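Local coordinates for protein aldo-keto reductase family 1 member C1 (Caenorhabditis elegans, PDB 1QWK) that probably reduces aldehydes and sugars to alcohols with NADPH, as an aldose reductase-like member of the aldo-keto reductase family, at residues A[175-187]-A[288-300]. Sequence-based numbering, arbitrary orientation.
Sequences QVELHLYFPQHDH and KLEESKNSQRLFL
Glu177, at the end of the sixth strand of the aldo-keto reductase (beta/alpha)8 barrel, grips the C-terminal tail at Leu298 and Phe299, well after it has left helix 283-289 and run along the loop between strand 173-177 and helix 185-193. The Glu177 carboxylate, on an extended chain (chi1 179°), arrives at two successive tail amides: Phe299 N reaches OE1 at 2.9 Å from above the carboxylate plane, and Leu298 N appears to donate to OE2, whose position is less sure. A carboxylate suits this place, since it can offer an oxygen to each of two neighbouring N-H groups. Midway, where the backbones run closest, Gln296 N donates to Tyr181 O at 2.9 Å, while one water joins Leu180 O to Asn294 O.

Two aromatic rings supply much of the packing. Asn294 CB sits over the centre of the Tyr181 ring, 3.6 Å from its centroid; the phenol hydroxyl finds its acceptor in Asp231. Phe182 offers one face to CB of Arg297, whose side chain bends at chi3 (-63°) so that the guanidinium lays its own face over Phe182 CZ, the planes 70° apart. Arginine thus packs by its flat surface and keeps its N-H edge for polar partners, including a salt bridge to Glu315. Further back, Leu180 CD1 meets Leu289 CB at 4.0 Å, extending the apolar layer formed with helices 232-241 and 245-255.

The tail places Phe299 about 9 Å, side chain to side chain, from the predicted catalytic Tyr52. Beside it, one water accepts from Arg297 NH1 and donates to both Glu177 OE1 and Phe299 O, the latter at 2.8 Å.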
loop_
_atom_site.group_PDB
_atom_site.type_symbol
_atom_site.label_atom_id
_atom_site.label_comp_id
_atom_site.label_asym_id
_atom_site.label_seq_id
_atom_site.Cartn_x
_atom_site.Cartn_y
_atom_site.Cartn_z
ATOM N N GLN A 175 -0.923 -1.762 -6.384
ATOM C CA GLN A 175 -1.189 -1.023 -5.160
ATOM C C GLN A 175 -1.706 0.355 -5.528
ATOM O O GLN A 175 -1.014 1.136 -6.185
ATOM C CB GLN A 175 0.079 -0.891 -4.310
ATOM C CG GLN A 175 -0.174 -0.224 -2.966
ATOM C CD GLN A 175 1.055 -0.169 -2.075
ATOM O OE1 GLN A 175 1.716 -1.187 -1.831
ATOM N NE2 GLN A 175 1.353 1.016 -1.564
ATOM N N VAL A 176 -2.931 0.654 -5.108
ATOM C CA VAL A 176 -3.541 1.940 -5.421
ATOM C C VAL A 176 -4.347 2.498 -4.254
ATOM O O VAL A 176 -4.616 1.804 -3.273
ATOM C CB VAL A 176 -4.508 1.816 -6.624
ATOM C CG1 VAL A 176 -3.755 1.366 -7.869
ATOM C CG2 VAL A 176 -5.630 0.831 -6.295
ATOM N N GLU A 177 -4.714 3.769 -4.371
ATOM C CA GLU A 177 -5.535 4.421 -3.364
ATOM C C GLU A 177 -6.892 3.735 -3.455
ATOM O O GLU A 177 -7.465 3.636 -4.536
ATOM C CB GLU A 177 -5.707 5.907 -3.688
ATOM C CG GLU A 177 -6.583 6.640 -2.681
ATOM C CD GLU A 177 -6.911 8.064 -3.101
ATOM O OE1 GLU A 177 -6.195 8.614 -3.965
ATOM O OE2 GLU A 177 -7.881 8.633 -2.544
ATOM N N LEU A 178 -7.401 3.249 -2.329
ATOM C CA LEU A 178 -8.696 2.589 -2.328
ATOM C C LEU A 178 -9.311 2.634 -0.940
ATOM O O LEU A 178 -8.730 2.157 0.033
ATOM C CB LEU A 178 -8.566 1.130 -2.795
ATOM C CG LEU A 178 -9.868 0.378 -3.118
ATOM C CD1 LEU A 178 -9.561 -0.795 -4.038
ATOM C CD2 LEU A 178 -10.553 -0.096 -1.836
ATOM N N HIS A 179 -10.489 3.237 -0.858
ATOM C CA HIS A 179 -11.222 3.346 0.394
ATOM C C HIS A 179 -12.685 3.570 0.046
ATOM O O HIS A 179 -13.021 3.727 -1.127
ATOM C CB HIS A 179 -10.671 4.480 1.278
ATOM C CG HIS A 179 -10.477 5.785 0.567
ATOM N ND1 HIS A 179 -9.419 6.017 -0.284
ATOM C CD2 HIS A 179 -11.185 6.939 0.610
ATOM C CE1 HIS A 179 -9.480 7.260 -0.730
ATOM N NE2 HIS A 179 -10.542 7.841 -0.202
ATOM N N LEU A 180 -13.559 3.566 1.046
ATOM C CA LEU A 180 -14.988 3.725 0.787
ATOM C C LEU A 180 -15.344 4.896 -0.117
ATOM O O LEU A 180 -16.168 4.754 -1.024
ATOM C CB LEU A 180 -15.760 3.855 2.099
ATOM C CG LEU A 180 -17.287 3.925 1.937
ATOM C CD1 LEU A 180 -17.794 2.686 1.205
ATOM C CD2 LEU A 180 -17.927 4.037 3.312
ATOM N N TYR A 181 -14.722 6.046 0.125
ATOM C CA TYR A 181 -14.999 7.232 -0.675
ATOM C C TYR A 181 -14.156 7.360 -1.954
ATOM O O TYR A 181 -13.957 8.453 -2.474
ATOM C CB TYR A 181 -14.889 8.483 0.206
ATOM C CG TYR A 181 -16.118 8.723 1.075
ATOM C CD1 TYR A 181 -17.125 7.756 1.185
ATOM C CD2 TYR A 181 -16.284 9.923 1.769
ATOM C CE1 TYR A 181 -18.265 7.982 1.962
ATOM C CE2 TYR A 181 -17.419 10.158 2.550
ATOM C CZ TYR A 181 -18.406 9.186 2.639
ATOM O OH TYR A 181 -19.535 9.417 3.389
ATOM N N PHE A 182 -13.667 6.220 -2.441
ATOM C CA PHE A 182 -12.902 6.113 -3.692
ATOM C C PHE A 182 -12.727 4.607 -3.897
ATOM O O PHE A 182 -11.608 4.075 -3.843
ATOM C CB PHE A 182 -11.537 6.805 -3.606
ATOM C CG PHE A 182 -10.893 7.007 -4.952
ATOM C CD1 PHE A 182 -11.539 7.757 -5.940
ATOM C CD2 PHE A 182 -9.673 6.414 -5.255
ATOM C CE1 PHE A 182 -10.977 7.908 -7.208
ATOM C CE2 PHE A 182 -9.098 6.558 -6.520
ATOM C CZ PHE A 182 -9.750 7.306 -7.504
ATOM N N PRO A 183 -13.852 3.905 -4.132
ATOM C CA PRO A 183 -14.010 2.463 -4.348
ATOM C C PRO A 183 -13.174 1.769 -5.409
ATOM O O PRO A 183 -12.864 0.587 -5.272
ATOM C CB PRO A 183 -15.502 2.313 -4.647
ATOM C CG PRO A 183 -16.120 3.472 -4.011
ATOM C CD PRO A 183 -15.151 4.580 -4.309
ATOM N N GLN A 184 -12.841 2.484 -6.479
ATOM C CA GLN A 184 -12.059 1.902 -7.565
ATOM C C GLN A 184 -12.692 0.598 -8.074
ATOM O O GLN A 184 -12.005 -0.410 -8.254
ATOM C CB GLN A 184 -10.628 1.640 -7.083
ATOM C CG GLN A 184 -9.862 2.911 -6.722
ATOM C CD GLN A 184 -8.848 3.311 -7.778
ATOM O OE1 GLN A 184 -9.150 3.341 -8.974
ATOM N NE2 GLN A 184 -7.639 3.635 -7.339
ATOM N N HIS A 185 -14.002 0.615 -8.308
ATOM C CA HIS A 185 -14.690 -0.578 -8.797
ATOM C C HIS A 185 -14.109 -1.074 -10.117
ATOM O O HIS A 185 -13.882 -2.271 -10.295
ATOM C CB HIS A 185 -16.186 -0.301 -8.979
ATOM C CG HIS A 185 -16.910 -0.033 -7.697
ATOM N ND1 HIS A 185 -17.047 -0.982 -6.707
ATOM C CD2 HIS A 185 -17.523 1.082 -7.237
ATOM C CE1 HIS A 185 -17.711 -0.461 -5.691
ATOM N NE2 HIS A 185 -18.012 0.791 -5.988
ATOM N N ASP A 186 -13.865 -0.149 -11.039
ATOM C CA ASP A 186 -13.322 -0.494 -12.350
ATOM C C ASP A 186 -11.941 -1.141 -12.264
ATOM O O ASP A 186 -11.684 -2.154 -12.914
ATOM C CB ASP A 186 -13.248 0.756 -13.232
ATOM C CG ASP A 186 -12.857 0.439 -14.664
ATOM O OD1 ASP A 186 -13.610 -0.295 -15.341
ATOM O OD2 ASP A 186 -11.798 0.921 -15.117
ATOM N N HIS A 187 -11.053 -0.560 -11.465
ATOM C CA HIS A 187 -9.705 -1.107 -11.339
ATOM C C HIS A 187 -9.704 -2.498 -10.715
ATOM O O HIS A 187 -9.034 -3.405 -11.212
ATOM C CB HIS A 187 -8.816 -0.175 -10.513
ATOM C CG HIS A 187 -7.383 -0.611 -10.449
ATOM N ND1 HIS A 187 -6.571 -0.659 -11.562
ATOM C CD2 HIS A 187 -6.614 -1.003 -9.405
ATOM C CE1 HIS A 187 -5.362 -1.061 -11.206
ATOM N NE2 HIS A 187 -5.362 -1.275 -9.902
ATOM N N LYS A 288 -24.719 -1.207 1.233
ATOM C CA LYS A 288 -25.227 -0.167 2.118
ATOM C C LYS A 288 -24.159 0.897 2.365
ATOM O O LYS A 288 -24.442 2.095 2.328
ATOM C CB LYS A 288 -25.670 -0.770 3.453
ATOM C CG LYS A 288 -26.322 0.233 4.391
ATOM C CD LYS A 288 -27.587 0.807 3.771
ATOM C CE LYS A 288 -28.322 1.715 4.742
ATOM N NZ LYS A 288 -29.605 2.198 4.161
ATOM N N LEU A 289 -22.930 0.464 2.617
ATOM C CA LEU A 289 -21.854 1.414 2.863
ATOM C C LEU A 289 -21.549 2.273 1.644
ATOM O O LEU A 289 -21.106 3.407 1.784
ATOM C CB LEU A 289 -20.577 0.688 3.301
ATOM C CG LEU A 289 -20.590 -0.036 4.649
ATOM C CD1 LEU A 289 -19.233 -0.688 4.869
ATOM C CD2 LEU A 289 -20.894 0.935 5.779
ATOM N N GLU A 290 -21.795 1.740 0.452
ATOM C CA GLU A 290 -21.516 2.482 -0.774
ATOM C C GLU A 290 -22.682 3.347 -1.257
ATOM O O GLU A 290 -22.576 3.997 -2.294
ATOM C CB GLU A 290 -21.124 1.510 -1.890
ATOM C CG GLU A 290 -19.982 0.568 -1.522
ATOM C CD GLU A 290 -19.631 -0.393 -2.647
ATOM O OE1 GLU A 290 -20.555 -0.848 -3.357
ATOM O OE2 GLU A 290 -18.432 -0.709 -2.814
ATOM N N GLU A 291 -23.780 3.379 -0.508
ATOM C CA GLU A 291 -24.943 4.151 -0.938
ATOM C C GLU A 291 -24.725 5.660 -1.091
ATOM O O GLU A 291 -25.369 6.290 -1.930
ATOM C CB GLU A 291 -26.136 3.897 -0.010
ATOM C CG GLU A 291 -26.205 4.802 1.202
ATOM C CD GLU A 291 -27.546 4.720 1.919
ATOM O OE1 GLU A 291 -27.744 5.482 2.893
ATOM O OE2 GLU A 291 -28.396 3.897 1.509
ATOM N N SER A 292 -23.825 6.244 -0.301
ATOM C CA SER A 292 -23.577 7.685 -0.398
ATOM C C SER A 292 -23.051 8.048 -1.788
ATOM O O SER A 292 -23.214 9.178 -2.252
ATOM C CB SER A 292 -22.565 8.142 0.662
ATOM O OG SER A 292 -21.235 8.050 0.178
ATOM N N LYS A 293 -22.422 7.077 -2.442
ATOM C CA LYS A 293 -21.860 7.262 -3.778
ATOM C C LYS A 293 -20.698 8.258 -3.819
ATOM O O LYS A 293 -20.241 8.640 -4.897
ATOM C CB LYS A 293 -22.954 7.704 -4.757
ATOM C CG LYS A 293 -24.108 6.716 -4.891
ATOM C CD LYS A 293 -23.667 5.409 -5.538
ATOM C CE LYS A 293 -24.826 4.422 -5.634
ATOM N NZ LYS A 293 -24.438 3.161 -6.325
ATOM N N ASN A 294 -20.219 8.684 -2.654
ATOM C CA ASN A 294 -19.097 9.618 -2.611
ATOM C C ASN A 294 -17.866 8.973 -3.226
ATOM O O ASN A 294 -17.509 7.846 -2.885
ATOM C CB ASN A 294 -18.780 10.033 -1.172
ATOM C CG ASN A 294 -19.734 11.083 -0.647
ATOM O OD1 ASN A 294 -19.888 12.146 -1.247
ATOM N ND2 ASN A 294 -20.373 10.797 0.479
ATOM N N SER A 295 -17.218 9.691 -4.137
ATOM C CA SER A 295 -16.022 9.188 -4.796
ATOM C C SER A 295 -15.139 10.345 -5.233
ATOM O O SER A 295 -15.540 11.178 -6.047
ATOM C CB SER A 295 -16.397 8.342 -6.012
ATOM O OG SER A 295 -15.240 7.898 -6.696
ATOM N N GLN A 296 -13.930 10.394 -4.687
ATOM C CA GLN A 296 -12.994 11.453 -5.029
ATOM C C GLN A 296 -11.576 11.027 -4.693
ATOM O O GLN A 296 -11.289 10.625 -3.566
ATOM C CB GLN A 296 -13.343 12.732 -4.263
ATOM C CG GLN A 296 -12.621 13.968 -4.774
ATOM C CD GLN A 296 -12.949 15.209 -3.970
ATOM O OE1 GLN A 296 -14.119 15.538 -3.759
ATOM N NE2 GLN A 296 -11.917 15.915 -3.525
ATOM N N ARG A 297 -10.695 11.116 -5.680
ATOM C CA ARG A 297 -9.297 10.748 -5.493
ATOM C C ARG A 297 -8.610 11.758 -4.571
ATOM O O ARG A 297 -8.631 12.961 -4.831
ATOM C CB ARG A 297 -8.595 10.713 -6.852
ATOM C CG ARG A 297 -7.176 10.181 -6.815
ATOM C CD ARG A 297 -6.496 10.370 -8.158
ATOM N NE ARG A 297 -7.130 9.630 -9.247
ATOM C CZ ARG A 297 -7.030 8.317 -9.428
ATOM N NH1 ARG A 297 -6.324 7.576 -8.584
ATOM N NH2 ARG A 297 -7.602 7.741 -10.481
ATOM N N LEU A 298 -8.000 11.266 -3.494
ATOM C CA LEU A 298 -7.313 12.127 -2.529
ATOM C C LEU A 298 -5.847 12.343 -2.874
ATOM O O LEU A 298 -5.272 13.390 -2.572
ATOM C CB LEU A 298 -7.398 11.525 -1.123
ATOM C CG LEU A 298 -8.793 11.311 -0.529
ATOM C CD1 LEU A 298 -8.679 10.697 0.863
ATOM C CD2 LEU A 298 -9.525 12.641 -0.470
ATOM N N PHE A 299 -5.238 11.339 -3.487
ATOM C CA PHE A 299 -3.832 11.412 -3.868
ATOM C C PHE A 299 -3.706 11.562 -5.377
ATOM O O PHE A 299 -3.676 10.581 -6.121
ATOM C CB PHE A 299 -3.118 10.154 -3.380
ATOM C CG PHE A 299 -3.033 10.058 -1.884
ATOM C CD1 PHE A 299 -1.951 10.601 -1.202
ATOM C CD2 PHE A 299 -4.052 9.461 -1.152
ATOM C CE1 PHE A 299 -1.879 10.548 0.192
ATOM C CE2 PHE A 299 -3.992 9.402 0.243
ATOM C CZ PHE A 299 -2.904 9.947 0.915
ATOM N N LEU A 300 -3.620 12.810 -5.817
ATOM C CA LEU A 300 -3.534 13.130 -7.232
ATOM C C LEU A 300 -2.174 12.868 -7.882
ATOM O O LEU A 300 -2.086 12.810 -9.107
ATOM C CB LEU A 300 -3.917 14.599 -7.434
ATOM C CG LEU A 300 -5.234 15.026 -6.774
ATOM C CD1 LEU A 300 -5.460 16.511 -7.002
ATOM C CD2 LEU A 300 -6.382 14.212 -7.342
HETATM O O HOH W 1 -4.677 7.972 -6.184
HETATM O O HOH W 2 -18.477 5.589 -1.852
HETATM O O HOH W 3 -12.491 10.640 -0.993
HETATM O O HOH W 4 -5.387 4.788 -8.750
HETATM O O HOH W 5 -7.872 4.722 -10.803
#